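Local coordinates for protein glycoside Hydrolase (Bacteroides uniformis, PDB 5T99) that probably hydrolyses galactosidic bonds of agarose-derived sugars as a family 2 glycoside hydrolase, and binds the galactose-like inhibitor galacto-isofagomine, at residues A[411-416]-A[446-451]; A[345-350]-A[367-372]. One frame throughout, in Å; residues are numbered along the deposited sequence.

Contact 1 (A[411-416]-A[446-451]); sequences MWSIGN and PSTCGF
T448 turns its methyl CG2 into the position between its own N and carbonyl carbon (chi1 -170° for OG1), laying it over S413, 3.6 Å from S413 CB. M411, its CG beside the backbone N and the chain extended beyond, reaches the same methyl with SD, crossing T448 obliquely, 3.8 Å from M411 SD to T448 CG2. The two segments are neighbouring parallel strands of the family 2 TIM barrel, joined by helix 427-441 in a beta-alpha-beta unit. Their short axes cross at -42°, and the ladder is built from backbone bonds: W412 N gives to P446 O, T448 N to W412 O (2.8 Å), I414 N to T448 O and G450 N to G415 O. The pairing slips by one residue between S413 with T448 and N416 with G450, a beta bulge; at its start I414 has helix-like backbone angles, unlike those of the strand before it. CA-H...O contacts from M411, S447 and S413 fill in between the amide bonds. Toward helix 427-441, I414 sets CG1 alongside C449 CB at 4.0 Å, and W412 and S447 also pack on this helix. The polar ends look to other partners: T448 OG1 bonds to I468 O and Y491 on the next strands of the barrel, while W412 NE1 reaches D442. N416, at the C-terminal end of its strand, belongs to the pocket of the bound galacto-isofagomine; its OD1 accepts from R346 and its ND2 gives to D373, which fixes the turn of the amide. Just before it, G415 O takes the amide hydrogen of G450 N almost straight, at 171°, the donor tilted slightly from the carbonyl plane.

Contact 2 (A[345-350]-A[367-372]); sequences IRTSHN and VLDEAF. With GIF (D-galacto-isofagomine), chain C.
E370 and H349 lie side by side and point the same way, carboxylate and imidazole nearly coplanar at 24°, and H349 ND1 gives its hydrogen in the ring plane to E370 OE1 at 2.7 Å. R346 meets the other oxygen obliquely: its guanidinium stands almost perpendicular to the carboxylate, and R346 NH2 forms a salt bridge to the syn lone pair of E370 OE2 (2.8 Å), a bent bond with the oxygen tilted out of the guanidinium plane. An extended chain from CG to NE carries R346 there, with a water on NE that also bonds weakly to OE2. Earlier along the chain, strands 344-346 and 366-370 pair in parallel as TIM-barrel neighbours. T347 ends the ladder: its OG1 accepts from E370 N at 2.9 Å and donates to N350 O, bracing the loop that follows, where a cis peptide precedes H349. Replacing E370 by an alanine would probably leave R346 without this carboxylate mate and H349 ND1 without its acceptor, the ring freer to turn. H349 NE2 meets O2 of the bound galacto-isofagomine, 2.7 Å away, so the buried carboxylate probably acts as a second-shell group positioning a sugar-binding imidazole.

How the contacts relate
Both contacts are buried in the same parallel barrel sheet, in series along the chain, their centres about 8 Å apart; neither is at the surface. Each joins the two strands of a beta-alpha-beta unit, and strands 366-370 and 409-416 sit next to each other, so the four strands run consecutively round the wall. Contact 1 is mainly a backbone ladder with apolar contacts between the segments, its polar side chains turned to partners elsewhere. Contact 2 has a shorter ladder and a charged network at its C-terminal end. The two meet there: S413 OG probably bonds to E370 OE2 (2.7 Å), and N416 packs against H349, tying both to the ligand site.

Contact 1 (A[411-416]-A[446-451])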
loop_
_atom_site.group_PDB
_atom_site.type_symbol
_atom_site.label_atom_id
_atom_site.label_comp_id
_atom_site.label_asym_id
_atom_site.label_seq_id
_atom_site.Cartn_x
_atom_site.Cartn_y
_atom_site.Cartn_z
ATOM N N MET A 411 -7.830 2.230 -12.592
ATOM C CA MET A 411 -7.899 3.639 -12.949
ATOM C C MET A 411 -6.536 4.322 -12.788
ATOM O O MET A 411 -5.715 3.896 -11.984
ATOM C CB MET A 411 -8.912 4.370 -12.076
ATOM C CG MET A 411 -10.293 3.750 -11.981
ATOM S SD MET A 411 -11.419 4.942 -11.223
ATOM C CE MET A 411 -12.790 3.910 -10.708
ATOM N N TRP A 412 -6.310 5.373 -13.567
ATOM C CA TRP A 412 -5.188 6.286 -13.380
ATOM C C TRP A 412 -5.722 7.564 -12.736
ATOM O O TRP A 412 -6.452 8.320 -13.376
ATOM C CB TRP A 412 -4.526 6.618 -14.720
ATOM C CG TRP A 412 -4.114 5.427 -15.512
ATOM C CD1 TRP A 412 -4.683 4.982 -16.664
ATOM C CD2 TRP A 412 -3.055 4.516 -15.210
ATOM N NE1 TRP A 412 -4.038 3.863 -17.106
ATOM C CE2 TRP A 412 -3.035 3.551 -16.232
ATOM C CE3 TRP A 412 -2.114 4.428 -14.176
ATOM C CZ2 TRP A 412 -2.109 2.500 -16.256
ATOM C CZ3 TRP A 412 -1.191 3.389 -14.195
ATOM C CH2 TRP A 412 -1.195 2.435 -15.228
ATOM N N SER A 413 -5.391 7.798 -11.465
ATOM C CA SER A 413 -5.818 9.026 -10.779
ATOM C C SER A 413 -4.741 10.090 -10.995
ATOM O O SER A 413 -3.601 9.918 -10.557
ATOM C CB SER A 413 -6.058 8.773 -9.291
ATOM O OG SER A 413 -6.606 9.912 -8.646
ATOM N N ILE A 414 -5.110 11.175 -11.679
ATOM C CA ILE A 414 -4.152 12.222 -12.074
ATOM C C ILE A 414 -3.790 13.215 -10.969
ATOM O O ILE A 414 -2.816 13.970 -11.098
ATOM C CB ILE A 414 -4.614 13.025 -13.325
ATOM C CG1 ILE A 414 -6.026 13.593 -13.150
ATOM C CG2 ILE A 414 -4.522 12.153 -14.571
ATOM C CD1 ILE A 414 -6.393 14.657 -14.159
ATOM N N GLY A 415 -4.563 13.236 -9.900
ATOM C CA GLY A 415 -4.273 14.123 -8.799
ATOM C C GLY A 415 -5.256 13.983 -7.657
ATOM O O GLY A 415 -6.338 13.394 -7.798
ATOM N N ASN A 416 -4.868 14.550 -6.524
ATOM C CA ASN A 416 -5.700 14.569 -5.332
ATOM C C ASN A 416 -5.836 15.974 -4.781
ATOM O O ASN A 416 -4.829 16.613 -4.457
ATOM C CB ASN A 416 -5.087 13.676 -4.264
ATOM C CG ASN A 416 -5.723 13.886 -2.917
ATOM O OD1 ASN A 416 -6.860 13.470 -2.689
ATOM N ND2 ASN A 416 -5.006 14.562 -2.020
ATOM N N PRO A 446 -9.632 3.792 -17.326
ATOM C CA PRO A 446 -10.065 5.190 -17.245
ATOM C C PRO A 446 -9.190 6.072 -16.371
ATOM O O PRO A 446 -8.550 5.581 -15.440
ATOM C CB PRO A 446 -11.464 5.087 -16.634
ATOM C CG PRO A 446 -11.451 3.805 -15.890
ATOM C CD PRO A 446 -10.649 2.888 -16.748
ATOM N N SER A 447 -9.166 7.367 -16.691
ATOM C CA SER A 447 -8.576 8.377 -15.825
ATOM C C SER A 447 -9.584 8.792 -14.760
ATOM O O SER A 447 -10.795 8.702 -14.952
ATOM C CB SER A 447 -8.178 9.600 -16.639
ATOM O OG SER A 447 -9.304 10.203 -17.256
ATOM N N THR A 448 -9.072 9.271 -13.639
ATOM C CA THR A 448 -9.905 9.786 -12.568
ATOM C C THR A 448 -9.129 10.851 -11.796
ATOM O O THR A 448 -7.966 11.143 -12.109
ATOM C CB THR A 448 -10.366 8.631 -11.644
ATOM O OG1 THR A 448 -11.368 9.080 -10.717
ATOM C CG2 THR A 448 -9.187 8.047 -10.886
ATOM N N CYS A 449 -9.789 11.426 -10.793
ATOM C CA CYS A 449 -9.209 12.472 -9.960
ATOM C C CYS A 449 -10.049 12.588 -8.694
ATOM O O CYS A 449 -11.249 12.288 -8.713
ATOM C CB CYS A 449 -9.179 13.805 -10.728
ATOM S SG CYS A 449 -8.124 15.093 -10.020
ATOM N N GLY A 450 -9.417 13.003 -7.597
ATOM C CA GLY A 450 -10.098 13.135 -6.294
ATOM C C GLY A 450 -10.402 14.589 -5.988
ATOM O O GLY A 450 -9.478 15.367 -5.741
ATOM N N PHE A 451 -11.682 14.958 -6.012
ATOM C CA PHE A 451 -12.103 16.359 -5.854
ATOM C C PHE A 451 -12.664 16.661 -4.467
ATOM O O PHE A 451 -13.689 16.097 -4.075
ATOM C CB PHE A 451 -13.157 16.721 -6.894
ATOM C CG PHE A 451 -12.701 16.538 -8.315
ATOM C CD1 PHE A 451 -11.622 17.262 -8.812
ATOM C CD2 PHE A 451 -13.361 15.646 -9.170
ATOM C CE1 PHE A 451 -11.212 17.100 -10.133
ATOM C CE2 PHE A 451 -12.949 15.479 -10.482
ATOM C CZ PHE A 451 -11.876 16.209 -10.970
#

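Contact 2 (A[345-350]-A[367-372])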
loop_
_atom_site.group_PDB
_atom_site.type_symbol
_atom_site.label_atom_id
_atom_site.label_comp_id
_atom_site.label_asym_id
_atom_site.label_seq_id
_atom_site.Cartn_x
_atom_site.Cartn_y
_atom_site.Cartn_z
ATOM N N ILE A 345 -8.195 -0.503 -3.407
ATOM C CA ILE A 345 -7.161 0.347 -2.826
ATOM C C ILE A 345 -7.039 1.617 -3.667
ATOM O O ILE A 345 -7.025 1.547 -4.889
ATOM C CB ILE A 345 -5.770 -0.340 -2.810
ATOM C CG1 ILE A 345 -5.825 -1.753 -2.208
ATOM C CG2 ILE A 345 -4.755 0.522 -2.061
ATOM C CD1 ILE A 345 -6.133 -1.822 -0.726
ATOM N N ARG A 346 -6.940 2.770 -3.008
ATOM C CA ARG A 346 -6.542 4.026 -3.662
ATOM C C ARG A 346 -5.133 4.340 -3.191
ATOM O O ARG A 346 -4.934 4.450 -1.986
ATOM C CB ARG A 346 -7.500 5.145 -3.258
ATOM C CG ARG A 346 -7.132 6.533 -3.779
ATOM C CD ARG A 346 -8.342 7.467 -3.858
ATOM N NE ARG A 346 -7.950 8.808 -4.310
ATOM C CZ ARG A 346 -7.780 9.892 -3.538
ATOM N NH1 ARG A 346 -8.005 9.880 -2.214
ATOM N NH2 ARG A 346 -7.379 11.025 -4.100
ATOM N N THR A 347 -4.167 4.511 -4.103
ATOM C CA THR A 347 -2.761 4.762 -3.701
ATOM C C THR A 347 -2.486 6.245 -3.393
ATOM O O THR A 347 -1.679 6.922 -4.047
ATOM C CB THR A 347 -1.710 4.177 -4.688
ATOM O OG1 THR A 347 -1.598 4.967 -5.874
ATOM C CG2 THR A 347 -2.057 2.762 -5.067
ATOM N N SER A 348 -3.172 6.737 -2.370
ATOM C CA SER A 348 -2.996 8.094 -1.863
ATOM C C SER A 348 -1.531 8.381 -1.517
ATOM O O SER A 348 -0.963 7.616 -0.733
ATOM C CB SER A 348 -3.798 8.206 -0.579
ATOM O OG SER A 348 -3.482 7.106 0.265
ATOM N N HIS A 349 -0.875 9.408 -2.077
ATOM C CA HIS A 349 -1.269 10.179 -3.274
ATOM C C HIS A 349 -0.046 10.213 -4.209
ATOM O O HIS A 349 0.572 11.263 -4.453
ATOM C CB HIS A 349 -1.695 11.606 -2.914
ATOM C CG HIS A 349 -2.741 11.677 -1.857
ATOM N ND1 HIS A 349 -4.061 11.359 -2.091
ATOM C CD2 HIS A 349 -2.668 12.042 -0.557
ATOM C CE1 HIS A 349 -4.757 11.519 -0.978
ATOM N NE2 HIS A 349 -3.933 11.930 -0.031
ATOM N N ASN A 350 0.294 9.034 -4.714
ATOM C CA ASN A 350 1.574 8.806 -5.362
ATOM C C ASN A 350 1.659 7.366 -5.826
ATOM O O ASN A 350 0.941 6.505 -5.308
ATOM C CB ASN A 350 2.743 9.065 -4.397
ATOM C CG ASN A 350 2.575 8.353 -3.064
ATOM O OD1 ASN A 350 2.055 8.921 -2.107
ATOM N ND2 ASN A 350 2.990 7.094 -3.004
ATOM N N VAL A 367 -7.194 -1.475 -7.967
ATOM C CA VAL A 367 -6.366 -0.357 -7.556
ATOM C C VAL A 367 -6.571 0.911 -8.405
ATOM O O VAL A 367 -6.587 0.853 -9.636
ATOM C CB VAL A 367 -4.878 -0.745 -7.583
ATOM C CG1 VAL A 367 -3.996 0.442 -7.206
ATOM C CG2 VAL A 367 -4.615 -1.920 -6.645
ATOM N N LEU A 368 -6.707 2.047 -7.712
ATOM C CA LEU A 368 -6.622 3.377 -8.300
ATOM C C LEU A 368 -5.197 3.872 -8.084
ATOM O O LEU A 368 -4.798 4.159 -6.955
ATOM C CB LEU A 368 -7.617 4.326 -7.645
ATOM C CG LEU A 368 -9.084 4.186 -8.056
ATOM C CD1 LEU A 368 -9.582 2.764 -7.877
ATOM C CD2 LEU A 368 -9.966 5.165 -7.284
ATOM N N ASP A 369 -4.443 3.972 -9.172
ATOM C CA ASP A 369 -3.005 4.223 -9.141
ATOM C C ASP A 369 -2.816 5.729 -9.337
ATOM O O ASP A 369 -3.067 6.253 -10.440
ATOM C CB ASP A 369 -2.379 3.411 -10.277
ATOM C CG ASP A 369 -0.898 3.158 -10.121
ATOM O OD1 ASP A 369 -0.240 3.738 -9.233
ATOM O OD2 ASP A 369 -0.384 2.359 -10.952
ATOM N N GLU A 370 -2.418 6.431 -8.269
ATOM C CA GLU A 370 -2.469 7.905 -8.215
ATOM C C GLU A 370 -1.090 8.548 -8.373
ATOM O O GLU A 370 -0.139 8.147 -7.727
ATOM C CB GLU A 370 -3.123 8.371 -6.914
ATOM C CG GLU A 370 -3.420 9.869 -6.860
ATOM C CD GLU A 370 -4.468 10.229 -5.826
ATOM O OE1 GLU A 370 -4.128 10.311 -4.621
ATOM O OE2 GLU A 370 -5.640 10.427 -6.225
ATOM N N ALA A 371 -0.997 9.561 -9.224
ATOM C CA ALA A 371 0.293 10.113 -9.621
ATOM C C ALA A 371 0.811 11.224 -8.703
ATOM O O ALA A 371 1.988 11.200 -8.339
ATOM C CB ALA A 371 0.218 10.631 -11.057
ATOM N N PHE A 372 -0.054 12.187 -8.356
ATOM C CA PHE A 372 0.378 13.464 -7.769
ATOM C C PHE A 372 -0.583 13.987 -6.716
ATOM O O PHE A 372 -1.788 13.719 -6.764
ATOM C CB PHE A 372 0.494 14.561 -8.840
ATOM C CG PHE A 372 1.336 14.186 -10.028
ATOM C CD1 PHE A 372 2.669 13.858 -9.872
ATOM C CD2 PHE A 372 0.790 14.180 -11.308
ATOM C CE1 PHE A 372 3.448 13.510 -10.968
ATOM C CE2 PHE A 372 1.560 13.837 -12.408
ATOM C CZ PHE A 372 2.896 13.501 -12.243
HETATM C C GIF C . -6.174 14.400 1.753
HETATM N N GIF C . -7.515 14.664 2.252
HETATM O O GIF C . -8.398 14.352 6.554
HETATM C C1 GIF C . -5.453 13.440 2.679
HETATM O O1 GIF C . -4.847 15.111 4.296
HETATM C C2 GIF C . -5.554 13.883 4.137
HETATM O O2 GIF C . -4.081 13.365 2.300
HETATM C C3 GIF C . -7.006 14.065 4.570
HETATM C C4 GIF C . -7.723 15.038 3.640
HETATM C C5 GIF C . -7.085 14.559 6.016
HETATM O O HOH W 1 -8.600 9.105 -7.029
#